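Local coordinates for protein ribonuclease VapC (Caulobacter crescentus, PDB 5K8J) that probably cleaves RNA as the magnesium-dependent toxin of a toxin-antitoxin pair, held here in complex with its VapB antitoxin, at residues A2-D6 / L27-L32; I31-I36 / L66-F71; A99-L103 / F117-L123; T108-A114 / L123-W128. All coordinates share one frame; numbering follows the deposited sequence. Where two conformers were deposited one is given.

Interaction 1 (A2-D6 / L27-L32); sequences AYVLD and LNGAIL
Tyr-3 and Leu-27 each turn CG anti to their own carbonyl carbon (chi1 -60° and -67°), which brings the phenol ring and the leucine's CD2 methyl together. Leu-27 CD2 lies over the middle of the Tyr-3 ring, 3.9 Å from its centroid and 7° off the normal, a CH-pi contact. At the ring's edge, CE2 rests against the peptide joining Asn-28 to Gly-29; glycine suits this place because nothing projects from it toward the aromatic. On the same side of the sheet, Leu-5 CD1 meets Ile-31 CG2 at 3.8 Å, methyl to methyl. Val-4 and Leu-32 point to the other face.

The main chains pair in parallel. Tyr-3 N donates to Ala-30 O at 2.7 Å, Leu-32 N to Tyr-3 O at 2.8 Å, and Leu-5 N to Leu-32 O at 3.2 Å. Before the pairing starts, one water accepts from both Ala-2 N and Ala-30 N, bridging the strand entrances. Strands 3-5 and 31-34, with helices 7-15 and 18-26 between them, form a beta-alpha-beta crossover of the PIN domain, and strand 3-5 leads directly into Asp-6, a predicted magnesium ligand.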
# COMPACT_ATOMS: atom_id res chain seq x y z
N ALA B 2 -3.38 23.33 0.55
CA ALA B 2 -4.25 23.04 -0.59
C ALA B 2 -5.70 22.80 -0.16
O ALA B 2 -5.97 22.44 0.98
CB ALA B 2 -3.74 21.85 -1.36
N TYR B 3 -6.61 23.00 -1.11
CA TYR B 3 -8.05 22.89 -0.89
C TYR B 3 -8.64 21.98 -1.96
O TYR B 3 -8.26 22.07 -3.13
CB TYR B 3 -8.74 24.27 -0.98
CG TYR B 3 -8.19 25.22 0.06
CD1 TYR B 3 -8.71 25.24 1.34
CD2 TYR B 3 -7.14 26.07 -0.24
CE1 TYR B 3 -8.20 26.09 2.29
CE2 TYR B 3 -6.62 26.92 0.70
CZ TYR B 3 -7.16 26.93 1.97
OH TYR B 3 -6.65 27.76 2.96
N VAL B 4 -9.55 21.11 -1.54
CA VAL B 4 -10.41 20.37 -2.47
C VAL B 4 -11.80 20.98 -2.41
O VAL B 4 -12.39 21.09 -1.33
CB VAL B 4 -10.47 18.88 -2.09
CG1 VAL B 4 -11.48 18.14 -2.97
CG2 VAL B 4 -9.11 18.24 -2.23
N LEU B 5 -12.34 21.39 -3.57
CA LEU B 5 -13.67 21.98 -3.62
C LEU B 5 -14.70 20.87 -3.68
O LEU B 5 -14.60 19.98 -4.53
CB LEU B 5 -13.83 22.86 -4.86
CG LEU B 5 -12.86 24.03 -4.98
CD1 LEU B 5 -13.25 24.97 -6.17
CD2 LEU B 5 -12.82 24.86 -3.70
N ASP B 6 -15.71 20.94 -2.82
CA ASP B 6 -16.82 20.00 -2.96
C ASP B 6 -17.54 20.25 -4.29
O ASP B 6 -17.48 21.33 -4.88
CB ASP B 6 -17.79 20.13 -1.79
CG ASP B 6 -18.70 18.88 -1.60
OD1 ASP B 6 -18.55 17.88 -2.36
OD2 ASP B 6 -19.53 18.94 -0.66
N LEU B 27 -8.93 31.95 -1.19
CA LEU B 27 -8.23 30.78 -0.70
C LEU B 27 -6.73 30.94 -0.92
O LEU B 27 -6.28 31.29 -2.02
CB LEU B 27 -8.76 29.52 -1.39
CG LEU B 27 -10.22 29.15 -1.07
CD1 LEU B 27 -10.72 28.01 -1.91
CD2 LEU B 27 -10.36 28.79 0.41
N ASN B 28 -5.94 30.71 0.13
CA ASN B 28 -4.49 30.85 0.05
C ASN B 28 -3.88 29.46 -0.05
O ASN B 28 -3.40 28.88 0.93
CB ASN B 28 -3.95 31.62 1.25
CG ASN B 28 -2.47 31.96 1.10
OD1 ASN B 28 -1.89 31.79 0.03
ND2 ASN B 28 -1.87 32.46 2.18
N GLY B 29 -3.92 28.92 -1.26
CA GLY B 29 -3.31 27.63 -1.52
C GLY B 29 -3.78 27.08 -2.85
O GLY B 29 -4.59 27.67 -3.56
N ALA B 30 -3.24 25.91 -3.16
CA ALA B 30 -3.63 25.21 -4.38
C ALA B 30 -5.11 24.84 -4.30
O ALA B 30 -5.59 24.39 -3.25
CB ALA B 30 -2.80 23.95 -4.57
N ILE B 31 -5.80 24.95 -5.42
CA ILE B 31 -7.21 24.59 -5.52
C ILE B 31 -7.33 23.36 -6.41
O ILE B 31 -6.93 23.40 -7.58
CB ILE B 31 -8.03 25.77 -6.04
CG1 ILE B 31 -7.94 26.90 -4.99
CG2 ILE B 31 -9.46 25.35 -6.28
CD1 ILE B 31 -8.63 28.15 -5.37
N LEU B 32 -7.87 22.29 -5.85
CA LEU B 32 -7.88 20.97 -6.49
C LEU B 32 -9.32 20.55 -6.74
O LEU B 32 -10.20 20.83 -5.94
CB LEU B 32 -7.20 19.93 -5.61
CG LEU B 32 -5.86 20.31 -4.99
CD1 LEU B 32 -5.32 19.16 -4.13
CD2 LEU B 32 -4.83 20.70 -6.05
O HOH W 1 -1.20 24.78 -0.90

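Interaction 2 (I31-I36 / L66-F71); sequences ILLSII and LPVLDF
Main-chain hydrogen bonds join Leu-33 and Ile-35 to the 66-71 segment in parallel pairing. Leu-33 N donates to Pro-67 O at 3.0 Å, Leu-69 N to Leu-33 O at 2.8 Å, and Ile-35 N to Leu-69 O at 2.9 Å, the last with its donor tilted 32° from the carbonyl plane as the chain bends into helix 35-45. Pro-67 has no N-H to offer Ile-31 O, so the pairing starts only after it, and its CD takes that place at 3.3 Å.

A polar side chain shapes the turn into the helix. Ser-34 OG caps it by accepting from Ile-36 N at 2.9 Å, and also hydrogen-bonds Gln-101 OE1 of helix 93-104.

Apolar packing completes the contact. Ile-35 CD1 crosses Val-68 CG1 at about a right angle, 3.6 Å away. With chi1 at -166°, Ile-35 CG2 takes the crowded position between its own N and carbonyl carbon, and so lies 3.5 Å from Phe-71 N. On the face of Ser-34 and Leu-69, Leu-32 CD2 meets Pro-67 CG at 3.7 Å. Val-68 N bonds Asp-44 of a VapB chain, so the antitoxin meets strand 68-69, outermost within this chain, which a second beta-alpha-beta crossover, through helices 35-45 and 49-65, adds to the PIN-domain sheet.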
# COMPACT_ATOMS: atom_id res chain seq x y z
N ILE B 31 -5.80 24.95 -5.42
CA ILE B 31 -7.21 24.59 -5.52
C ILE B 31 -7.33 23.36 -6.41
O ILE B 31 -6.93 23.40 -7.58
CB ILE B 31 -8.03 25.77 -6.04
CG1 ILE B 31 -7.94 26.90 -4.99
CG2 ILE B 31 -9.46 25.35 -6.28
CD1 ILE B 31 -8.63 28.15 -5.37
N LEU B 32 -7.87 22.29 -5.85
CA LEU B 32 -7.88 20.97 -6.49
C LEU B 32 -9.32 20.55 -6.74
O LEU B 32 -10.20 20.83 -5.94
CB LEU B 32 -7.20 19.93 -5.61
CG LEU B 32 -5.86 20.31 -4.99
CD1 LEU B 32 -5.32 19.16 -4.13
CD2 LEU B 32 -4.83 20.70 -6.05
N LEU B 33 -9.54 19.86 -7.85
CA LEU B 33 -10.84 19.32 -8.21
C LEU B 33 -10.76 17.80 -8.23
O LEU B 33 -9.87 17.23 -8.89
CB LEU B 33 -11.25 19.83 -9.60
CG LEU B 33 -12.69 19.55 -10.00
CD1 LEU B 33 -13.66 20.34 -9.12
CD2 LEU B 33 -12.87 19.94 -11.45
N SER B 34 -11.72 17.14 -7.58
CA SER B 34 -11.81 15.68 -7.66
C SER B 34 -12.35 15.24 -9.03
O SER B 34 -13.27 15.85 -9.57
CB SER B 34 -12.75 15.18 -6.59
OG SER B 34 -13.08 13.83 -6.85
N ILE B 35 -11.78 14.15 -9.56
CA ILE B 35 -12.32 13.54 -10.79
C ILE B 35 -13.77 13.13 -10.59
O ILE B 35 -14.54 13.07 -11.56
CB ILE B 35 -11.44 12.35 -11.19
CG1 ILE B 35 -11.75 11.89 -12.64
CG2 ILE B 35 -11.61 11.16 -10.25
CD1 ILE B 35 -11.15 12.74 -13.66
N ILE B 36 -14.17 12.80 -9.37
CA ILE B 36 -15.55 12.45 -9.10
C ILE B 36 -16.44 13.67 -9.30
O ILE B 36 -17.50 13.59 -9.93
CB ILE B 36 -15.72 11.86 -7.68
CG1 ILE B 36 -14.78 10.66 -7.45
CG2 ILE B 36 -17.16 11.47 -7.46
CD1 ILE B 36 -14.86 9.55 -8.52
N LEU B 66 -7.76 24.04 -13.65
CA LEU B 66 -7.72 23.40 -12.35
C LEU B 66 -7.09 22.03 -12.46
O LEU B 66 -7.38 21.26 -13.39
CB LEU B 66 -9.12 23.24 -11.76
CG LEU B 66 -9.84 24.55 -11.44
CD1 LEU B 66 -11.20 24.23 -10.87
CD2 LEU B 66 -9.07 25.44 -10.46
N PRO B 67 -6.21 21.68 -11.53
CA PRO B 67 -5.67 20.33 -11.52
C PRO B 67 -6.67 19.35 -10.93
O PRO B 67 -7.38 19.66 -9.97
CB PRO B 67 -4.43 20.47 -10.64
CG PRO B 67 -4.80 21.51 -9.69
CD PRO B 67 -5.62 22.51 -10.47
N VAL B 68 -6.76 18.16 -11.53
CA VAL B 68 -7.75 17.14 -11.17
C VAL B 68 -7.07 15.99 -10.42
O VAL B 68 -6.02 15.47 -10.84
CB VAL B 68 -8.50 16.67 -12.42
CG1 VAL B 68 -9.37 15.49 -12.10
CG2 VAL B 68 -9.35 17.82 -12.95
N LEU B 69 -7.69 15.59 -9.31
CA LEU B 69 -7.25 14.46 -8.49
C LEU B 69 -7.97 13.21 -8.94
O LEU B 69 -9.19 13.10 -8.78
CB LEU B 69 -7.61 14.66 -7.02
CG LEU B 69 -6.84 15.64 -6.20
CD1 LEU B 69 -7.57 15.85 -4.86
CD2 LEU B 69 -5.43 15.10 -6.00
N ASP B 70 -7.23 12.23 -9.43
CA ASP B 70 -7.83 10.96 -9.78
C ASP B 70 -8.16 10.16 -8.53
O ASP B 70 -7.63 10.41 -7.45
CB ASP B 70 -6.89 10.16 -10.69
CG ASP B 70 -6.77 10.77 -12.08
OD1 ASP B 70 -7.60 11.65 -12.41
OD2 ASP B 70 -5.87 10.36 -12.84
N PHE B 71 -9.11 9.20 -8.68
CA PHE B 71 -9.53 8.38 -7.55
C PHE B 71 -8.78 7.06 -7.64
O PHE B 71 -9.04 6.26 -8.53
CB PHE B 71 -11.04 8.19 -7.49
CG PHE B 71 -11.49 7.67 -6.16
CD1 PHE B 71 -11.44 6.31 -5.88
CD2 PHE B 71 -11.85 8.54 -5.13
CE1 PHE B 71 -11.78 5.83 -4.64
CE2 PHE B 71 -12.18 8.07 -3.89
CZ PHE B 71 -12.15 6.70 -3.63

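Interaction 3 (A99-L103 / F117-L123); sequences AAQAL and FRDIPGL
Leu-103 of helix 93-104 packs on Ile-120, Gly-122 and Leu-123, part of the PIN-domain connection between the parallel strands 108-111 and 125-127. No hydrogen bond crosses between the two segments; apolar side chains do the work.

The CB of Leu-103 points toward the loop, and with CG anti to the carbonyl carbon (chi1 -72°) the branch fans out over it. CG itself meets Leu-123 CD1 at 4.1 Å, the two leucines crossing at about a right angle. From there the methyls part company: CD1 touches Ile-120 CG2 at 3.8 Å, and CD2 settles on the main chain, 3.6 Å from Gly-122 O. Gly-122 occupies the third position of a type II turn from Ile-120 to Leu-123, where its positive phi of 89° is easily adopted without a CB. Its N-H is held by Gln-64 of a VapB chain, so antitoxin and helix approach the same turn.

One helical turn earlier, Ala-99 offers just a methyl, which suits the close approach of helix and loop. That methyl faces three partners: Ile-120 CD1, Leu-123 CD2 and the Phe-117 ring, which also lies close to the predicted magnesium ligands Asp-6 and Asp-95. Ile-120 CD1 comes within 3.7 Å of Ala-99 CB, while Phe-117 presents its ring edge, with CD2 at 4.1 Å from that same carbon.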
# COMPACT_ATOMS: atom_id res chain seq x y z
N ALA B 99 -13.96 13.42 0.16
CA ALA B 99 -13.23 13.67 1.40
C ALA B 99 -12.01 12.77 1.54
O ALA B 99 -10.96 13.20 2.03
CB ALA B 99 -14.17 13.48 2.60
N ALA B 100 -12.13 11.51 1.11
CA ALA B 100 -11.00 10.58 1.15
C ALA B 100 -9.83 11.08 0.31
O ALA B 100 -8.66 10.89 0.66
CB ALA B 100 -11.46 9.19 0.66
N GLN B 101 -10.12 11.71 -0.82
CA GLN B 101 -9.05 12.25 -1.64
C GLN B 101 -8.38 13.43 -0.95
O GLN B 101 -7.16 13.59 -1.02
CB GLN B 101 -9.61 12.70 -2.97
CG GLN B 101 -10.14 11.54 -3.78
CD GLN B 101 -10.75 12.02 -5.07
OE1 GLN B 101 -11.89 12.45 -5.07
NE2 GLN B 101 -10.01 11.94 -6.17
N ALA B 102 -9.18 14.28 -0.32
CA ALA B 102 -8.63 15.38 0.45
C ALA B 102 -7.73 14.87 1.57
O ALA B 102 -6.63 15.40 1.79
CB ALA B 102 -9.78 16.21 1.02
N LEU B 103 -8.17 13.85 2.29
CA LEU B 103 -7.34 13.25 3.32
C LEU B 103 -6.03 12.72 2.76
O LEU B 103 -4.96 12.96 3.33
CB LEU B 103 -8.09 12.12 4.03
CG LEU B 103 -9.22 12.60 4.95
CD1 LEU B 103 -10.26 11.51 5.18
CD2 LEU B 103 -8.65 13.01 6.26
N PHE B 117 -20.13 15.83 6.88
CA PHE B 117 -18.73 15.43 6.94
C PHE B 117 -18.21 15.41 8.37
O PHE B 117 -17.02 15.11 8.59
CB PHE B 117 -17.86 16.36 6.07
CG PHE B 117 -18.23 16.34 4.62
CD1 PHE B 117 -19.27 17.11 4.15
CD2 PHE B 117 -17.56 15.52 3.74
CE1 PHE B 117 -19.65 17.06 2.81
CE2 PHE B 117 -17.92 15.47 2.41
CZ PHE B 117 -18.95 16.26 1.94
N ARG B 118 -19.08 15.63 9.35
CA ARG B 118 -18.70 15.72 10.75
C ARG B 118 -18.23 14.38 11.30
O ARG B 118 -17.55 14.36 12.33
CB ARG B 118 -19.90 16.24 11.55
CG ARG B 118 -19.64 16.50 13.03
CD ARG B 118 -20.95 16.76 13.78
NE ARG B 118 -20.75 16.83 15.23
CZ ARG B 118 -21.11 17.85 16.01
NH1 ARG B 118 -21.71 18.92 15.50
NH2 ARG B 118 -20.87 17.80 17.32
N ASP B 119 -18.58 13.28 10.65
CA ASP B 119 -18.25 11.95 11.12
C ASP B 119 -16.97 11.41 10.51
O ASP B 119 -16.71 10.21 10.64
CB ASP B 119 -19.42 10.98 10.87
CG ASP B 119 -19.80 10.88 9.40
OD1 ASP B 119 -19.11 11.51 8.57
OD2 ASP B 119 -20.80 10.18 9.08
N ILE B 120 -16.17 12.24 9.84
CA ILE B 120 -14.95 11.79 9.18
C ILE B 120 -13.75 12.21 10.01
O ILE B 120 -13.37 13.39 10.02
CB ILE B 120 -14.86 12.35 7.76
CG1 ILE B 120 -16.06 11.84 6.93
CG2 ILE B 120 -13.54 11.96 7.10
CD1 ILE B 120 -16.13 12.45 5.58
N PRO B 121 -13.11 11.29 10.74
CA PRO B 121 -11.97 11.70 11.57
C PRO B 121 -10.82 12.20 10.72
O PRO B 121 -10.48 11.61 9.70
CB PRO B 121 -11.59 10.41 12.31
CG PRO B 121 -12.81 9.54 12.25
CD PRO B 121 -13.45 9.87 10.92
N GLY B 122 -10.18 13.27 11.19
CA GLY B 122 -8.97 13.74 10.59
C GLY B 122 -9.16 14.73 9.47
O GLY B 122 -8.17 15.27 8.97
N LEU B 123 -10.39 14.97 9.04
CA LEU B 123 -10.63 15.83 7.89
C LEU B 123 -10.59 17.29 8.31
O LEU B 123 -11.25 17.69 9.29
CB LEU B 123 -11.99 15.52 7.29
CG LEU B 123 -12.39 16.29 6.05
CD1 LEU B 123 -11.56 15.91 4.85
CD2 LEU B 123 -13.84 16.08 5.76

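Interaction 4 (T108-A114 / L123-W128); sequences TFVTFNA and LSLLAW
Val-110 presses a methyl onto the indole of the chain's last residue, Trp-128: CG1 lies over the six-membered ring, 3.5 Å from its centroid. Trp-128 has two conformers, and in the one considered the closeness of this fit is doubtful. Beside it, Phe-112 turns its ring edge to the same residue, with CD1 3.8 Å from Trp-128 CB.

The main chain carries the pairing right to the C-terminus. Phe-109 N donates to Ser-124 O at 2.8 Å in an almost straight bond (178°). Leu-126 uses both its N-H and its carbonyl, giving to Phe-109 O and receiving from Thr-111 N. Trp-128 N closes the series on Thr-111 O at 2.8 Å. Strand 125-127 is thereby added as the outermost strand of the parallel PIN-domain sheet within this chain, running at 21° to strand 108-111.

On the face of Phe-109 and Thr-111, Phe-109 and Leu-125 lie side by side, Leu-125 CD2 touching the ring edge at CD1 (3.8 Å). The same methyl meets Thr-111 CG2 at 3.7 Å. Threonine suits this site because its two branches divide the labour: with OG1 anti to the backbone N (chi1 -180°), the hydroxyl accepts from Asn-113 N at 2.9 Å, making an ST turn, and hydrogen-bonds Asp-6, a predicted magnesium ligand. Farther on, the small residues Ala-114 and Ala-127 let their chains come close, CB to CB at 3.8 Å. On the face of Val-110 and Leu-126, Thr-108 CG2 packs against Leu-126 CG.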
# COMPACT_ATOMS: atom_id res chain seq x y z
N THR B 108 -7.46 20.71 2.70
CA THR B 108 -8.68 21.14 3.37
C THR B 108 -9.86 21.05 2.41
O THR B 108 -9.76 21.41 1.24
CB THR B 108 -8.49 22.55 3.89
OG1 THR B 108 -7.47 22.53 4.91
CG2 THR B 108 -9.77 23.14 4.49
N PHE B 109 -10.96 20.50 2.92
CA PHE B 109 -12.19 20.26 2.15
C PHE B 109 -13.15 21.43 2.34
O PHE B 109 -13.51 21.78 3.48
CB PHE B 109 -12.82 18.94 2.59
CG PHE B 109 -14.00 18.53 1.77
CD1 PHE B 109 -15.26 18.62 2.29
CD2 PHE B 109 -13.85 18.10 0.47
CE1 PHE B 109 -16.36 18.26 1.53
CE2 PHE B 109 -14.96 17.73 -0.28
CZ PHE B 109 -16.19 17.80 0.25
N VAL B 110 -13.57 22.04 1.23
CA VAL B 110 -14.41 23.23 1.23
C VAL B 110 -15.80 22.85 0.74
O VAL B 110 -15.95 22.32 -0.37
CB VAL B 110 -13.82 24.30 0.30
CG1 VAL B 110 -14.70 25.52 0.28
CG2 VAL B 110 -12.42 24.66 0.76
N THR B 111 -16.82 23.12 1.55
CA THR B 111 -18.14 22.57 1.27
C THR B 111 -19.25 23.46 1.80
O THR B 111 -19.09 24.20 2.78
CB THR B 111 -18.29 21.15 1.84
OG1 THR B 111 -19.60 20.64 1.53
CG2 THR B 111 -18.12 21.13 3.32
N PHE B 112 -20.39 23.40 1.10
CA PHE B 112 -21.61 23.98 1.64
C PHE B 112 -22.35 23.06 2.60
O PHE B 112 -23.34 23.48 3.20
CB PHE B 112 -22.60 24.28 0.51
CG PHE B 112 -22.12 25.25 -0.52
CD1 PHE B 112 -21.42 26.38 -0.18
CD2 PHE B 112 -22.45 25.03 -1.84
CE1 PHE B 112 -21.01 27.27 -1.17
CE2 PHE B 112 -22.03 25.91 -2.83
CZ PHE B 112 -21.31 27.02 -2.49
N ASN B 113 -21.94 21.80 2.71
CA ASN B 113 -22.69 20.82 3.49
C ASN B 113 -21.82 20.23 4.59
O ASN B 113 -21.69 19.01 4.66
CB ASN B 113 -23.16 19.65 2.61
CG ASN B 113 -24.02 20.08 1.45
OD1 ASN B 113 -24.77 21.04 1.55
ND2 ASN B 113 -23.93 19.33 0.35
N ALA B 114 -21.23 21.08 5.45
CA ALA B 114 -20.24 20.57 6.39
C ALA B 114 -20.82 19.53 7.35
O ALA B 114 -20.10 18.61 7.77
CB ALA B 114 -19.65 21.74 7.19
N LEU B 123 -10.39 14.97 9.04
CA LEU B 123 -10.63 15.83 7.89
C LEU B 123 -10.59 17.29 8.31
O LEU B 123 -11.25 17.69 9.29
CB LEU B 123 -11.99 15.52 7.29
CG LEU B 123 -12.39 16.29 6.05
CD1 LEU B 123 -11.56 15.91 4.85
CD2 LEU B 123 -13.84 16.08 5.76
N SER B 124 -9.82 18.10 7.59
CA SER B 124 -9.87 19.56 7.77
C SER B 124 -10.94 20.11 6.86
O SER B 124 -10.96 19.79 5.67
CB SER B 124 -8.53 20.21 7.44
OG SER B 124 -7.60 19.90 8.47
N LEU B 125 -11.85 20.89 7.42
CA LEU B 125 -13.09 21.30 6.75
C LEU B 125 -13.27 22.81 6.85
O LEU B 125 -13.04 23.39 7.90
CB LEU B 125 -14.29 20.66 7.43
CG LEU B 125 -15.01 19.40 7.06
CD1 LEU B 125 -15.90 19.00 8.24
CD2 LEU B 125 -15.84 19.69 5.89
N LEU B 126 -13.71 23.43 5.76
CA LEU B 126 -14.13 24.81 5.77
C LEU B 126 -15.55 24.85 5.25
O LEU B 126 -15.83 24.34 4.15
CB LEU B 126 -13.26 25.70 4.89
CG LEU B 126 -11.91 26.18 5.37
CD1 LEU B 126 -11.33 27.02 4.24
CD2 LEU B 126 -12.10 27.00 6.64
N ALA B 127 -16.44 25.43 6.03
CA ALA B 127 -17.84 25.55 5.69
C ALA B 127 -18.08 26.89 5.02
O ALA B 127 -17.76 27.96 5.55
CB ALA B 127 -18.71 25.45 6.95
N TRP B 128 -18.66 26.81 3.83
CA TRP B 128 -19.06 28.00 3.11
C TRP B 128 -20.59 28.08 3.10
O TRP B 128 -21.15 29.06 2.62
CB TRP B 128 -18.51 27.95 1.69
CG TRP B 128 -17.08 28.39 1.55
CD1 TRP B 128 -16.21 28.75 2.55
CD2 TRP B 128 -16.37 28.56 0.32
NE1 TRP B 128 -14.99 29.12 2.00
CE2 TRP B 128 -15.07 29.01 0.64
CE3 TRP B 128 -16.71 28.37 -1.02
CZ2 TRP B 128 -14.12 29.28 -0.35
CZ3 TRP B 128 -15.77 28.62 -1.99
CH2 TRP B 128 -14.49 29.07 -1.65

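Interactions 1, 2 and 4 are pairings within one parallel sheet, ordered 68-69, 31-34, 3-5, 108-111, 125-127. Along the chain interaction 1 comes first, interaction 2 begins on its second segment, and interactions 3 and 4 follow, their segments alternating toward the C-terminus. Interactions 1 and 2 share Ile-31 and Leu-32, with centres about 10 Å apart; interactions 2 and 4 lie on opposite sides of the chain's centre, about 16 Å apart. Interaction 3 adds helix 93-104 and shares Leu-123 with interaction 4, centres about 9 Å apart. Gln-101 ties it to Ser-34 of interaction 2. Asp-6, Phe-117 and Thr-111 join interactions 1, 3 and 4, consistent with segments far apart in sequence jointly framing the predicted magnesium site.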